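Local coordinates for protein lipoxygenase (Cyanothece sp., PDB 5EK8) that is a non-heme iron lipoxygenase that probably inserts molecular oxygen into polyunsaturated fatty acids, acting as a 9R-lipoxygenase, at residues N70-V75 with K89-Q94. Residues are numbered along the deposited sequence; the frame is centred on the assembly and turned at random.
Sequences NIELEV and KGVTDQ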
loop_
_atom_site.group_PDB
_atom_site.type_symbol
_atom_site.label_atom_id
_atom_site.label_comp_id
_atom_site.label_asym_id
_atom_site.label_seq_id
_atom_site.Cartn_x
_atom_site.Cartn_y
_atom_site.Cartn_z
ATOM N N ASN A 70 -16.810 6.584 -20.917
ATOM C CA ASN A 70 -15.632 6.625 -21.781
ATOM C C ASN A 70 -14.834 5.328 -21.777
ATOM O O ASN A 70 -13.602 5.347 -21.791
ATOM C CB ASN A 70 -14.717 7.788 -21.377
ATOM C CG ASN A 70 -15.465 9.104 -21.234
ATOM O OD1 ASN A 70 -16.594 9.250 -21.704
ATOM N ND2 ASN A 70 -14.831 10.072 -20.584
ATOM N N ILE A 71 -15.534 4.201 -21.746
ATOM C CA ILE A 71 -14.865 2.911 -21.755
ATOM C C ILE A 71 -15.105 2.233 -23.099
ATOM O O ILE A 71 -16.173 2.382 -23.701
ATOM C CB ILE A 71 -15.341 2.018 -20.586
ATOM C CG1 ILE A 71 -14.303 0.936 -20.283
ATOM C CG2 ILE A 71 -16.725 1.427 -20.858
ATOM C CD1 ILE A 71 -14.406 0.389 -18.884
ATOM N N GLU A 72 -14.094 1.523 -23.585
ATOM C CA GLU A 72 -14.160 0.947 -24.921
ATOM C C GLU A 72 -15.036 -0.294 -24.945
ATOM O O GLU A 72 -15.005 -1.118 -24.031
ATOM C CB GLU A 72 -12.757 0.622 -25.446
ATOM C CG GLU A 72 -11.974 1.849 -25.891
ATOM C CD GLU A 72 -10.545 1.532 -26.297
ATOM O OE1 GLU A 72 -10.309 0.456 -26.889
ATOM O OE2 GLU A 72 -9.653 2.364 -26.022
ATOM N N LEU A 73 -15.826 -0.403 -26.006
ATOM C CA LEU A 73 -16.718 -1.532 -26.199
ATOM C C LEU A 73 -16.461 -2.177 -27.551
ATOM O O LEU A 73 -16.265 -1.484 -28.552
ATOM C CB LEU A 73 -18.178 -1.086 -26.100
ATOM C CG LEU A 73 -18.964 -1.369 -24.820
ATOM C CD1 LEU A 73 -18.108 -1.187 -23.582
ATOM C CD2 LEU A 73 -20.168 -0.444 -24.775
ATOM N N GLU A 74 -16.461 -3.504 -27.577
ATOM C CA GLU A 74 -16.303 -4.226 -28.831
ATOM C C GLU A 74 -17.499 -5.144 -29.079
ATOM O O GLU A 74 -17.921 -5.891 -28.196
ATOM C CB GLU A 74 -14.998 -5.028 -28.832
ATOM C CG GLU A 74 -13.733 -4.170 -28.757
ATOM C CD GLU A 74 -12.443 -4.990 -28.752
ATOM O OE1 GLU A 74 -12.511 -6.226 -28.574
ATOM O OE2 GLU A 74 -11.356 -4.395 -28.928
ATOM N N VAL A 75 -18.057 -5.069 -30.279
ATOM C CA VAL A 75 -19.139 -5.966 -30.655
ATOM C C VAL A 75 -18.570 -7.203 -31.339
ATOM O O VAL A 75 -17.867 -7.109 -32.342
ATOM C CB VAL A 75 -20.156 -5.278 -31.579
ATOM C CG1 VAL A 75 -21.031 -6.312 -32.271
ATOM C CG2 VAL A 75 -21.002 -4.303 -30.786
ATOM N N LYS A 89 -16.120 -1.694 -33.237
ATOM C CA LYS A 89 -15.588 -1.052 -32.035
ATOM C C LYS A 89 -16.405 0.169 -31.625
ATOM O O LYS A 89 -17.360 0.541 -32.302
ATOM C CB LYS A 89 -14.136 -0.634 -32.258
ATOM C CG LYS A 89 -13.103 -1.578 -31.682
ATOM C CD LYS A 89 -11.724 -1.220 -32.210
ATOM C CE LYS A 89 -11.484 0.281 -32.138
ATOM N NZ LYS A 89 -10.272 0.683 -32.894
ATOM N N GLY A 90 -16.010 0.797 -30.520
ATOM C CA GLY A 90 -16.651 2.018 -30.066
ATOM C C GLY A 90 -16.517 2.254 -28.572
ATOM O O GLY A 90 -15.993 1.410 -27.842
ATOM N N VAL A 91 -16.985 3.413 -28.118
ATOM C CA VAL A 91 -16.875 3.794 -26.711
ATOM C C VAL A 91 -18.214 4.241 -26.126
ATOM O O VAL A 91 -19.169 4.521 -26.848
ATOM C CB VAL A 91 -15.856 4.940 -26.504
ATOM C CG1 VAL A 91 -14.559 4.635 -27.214
ATOM C CG2 VAL A 91 -16.427 6.265 -27.000
ATOM N N THR A 92 -18.268 4.305 -24.801
ATOM C CA THR A 92 -19.409 4.885 -24.110
ATOM C C THR A 92 -19.200 6.390 -23.964
ATOM O O THR A 92 -18.062 6.848 -23.862
ATOM C CB THR A 92 -19.598 4.260 -22.719
ATOM O OG1 THR A 92 -18.392 4.426 -21.960
ATOM C CG2 THR A 92 -19.920 2.779 -22.839
ATOM N N ASP A 93 -20.284 7.163 -23.954
ATOM C CA ASP A 93 -20.156 8.585 -23.645
ATOM C C ASP A 93 -20.112 8.757 -22.133
ATOM O O ASP A 93 -20.027 7.775 -21.392
ATOM C CB ASP A 93 -21.289 9.423 -24.270
ATOM C CG ASP A 93 -22.687 8.973 -23.846
ATOM O OD1 ASP A 93 -23.629 9.168 -24.647
ATOM O OD2 ASP A 93 -22.860 8.445 -22.728
ATOM N N GLN A 94 -20.180 10.004 -21.678
ATOM C CA GLN A 94 -20.059 10.299 -20.255
ATOM C C GLN A 94 -21.260 9.775 -19.470
ATOM O O GLN A 94 -21.189 9.610 -18.251
ATOM C CB GLN A 94 -19.884 11.800 -20.039
ATOM C CG GLN A 94 -18.615 12.349 -20.663
ATOM C CD GLN A 94 -18.476 13.855 -20.495
ATOM O OE1 GLN A 94 -19.472 14.581 -20.439
ATOM N NE2 GLN A 94 -17.234 14.329 -20.409
#
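Backbone pairing between I71-L73 and G90-T92 joins the open end of an antiparallel β hairpin, strands 72-79 and 82-91, at the edge of a four-stranded sheet far from the iron site. The two short strand segments run at 149° to each other. E72 and V91 form a non-hydrogen-bonded pair with CA atoms 4.3 Å apart; one residue to each side, L73 N donates to G90 O and T92 N to I71 O (3.0 Å). Next to this pairing, the side chain of T92 adds a bond of its own. With OG1 set between the backbone N and the carbonyl carbon (chi1 57°), the hydroxyl receives I71 N in a nearly straight bond of 2.9 Å, 170° at the hydrogen, and also bonds to L68 O. The same torsion carries T92 CG2 to L73 CD2, 3.8 Å away, where the two side chains meet at about a right angle on the face where L73 also packs against F98 and I100 of strand 97-102. On the other face, the side chains of E72 and V91 cross at a slant, CG touching CG1, and E74 and K89 run alongside each other, CG to CG at 4.0 Å. Replacing T92 by alanine removes OG1 and CG2, which is likely to leave I71 N without its acceptor and L68 O without this partner, and to thin the apolar contact with L73. At the open end of the hairpin, where N70 N adds weak bonds to T92 O and D93 O, the T92 hydroxyl thus supplements main-chain pairing while its methyl group packs on L73.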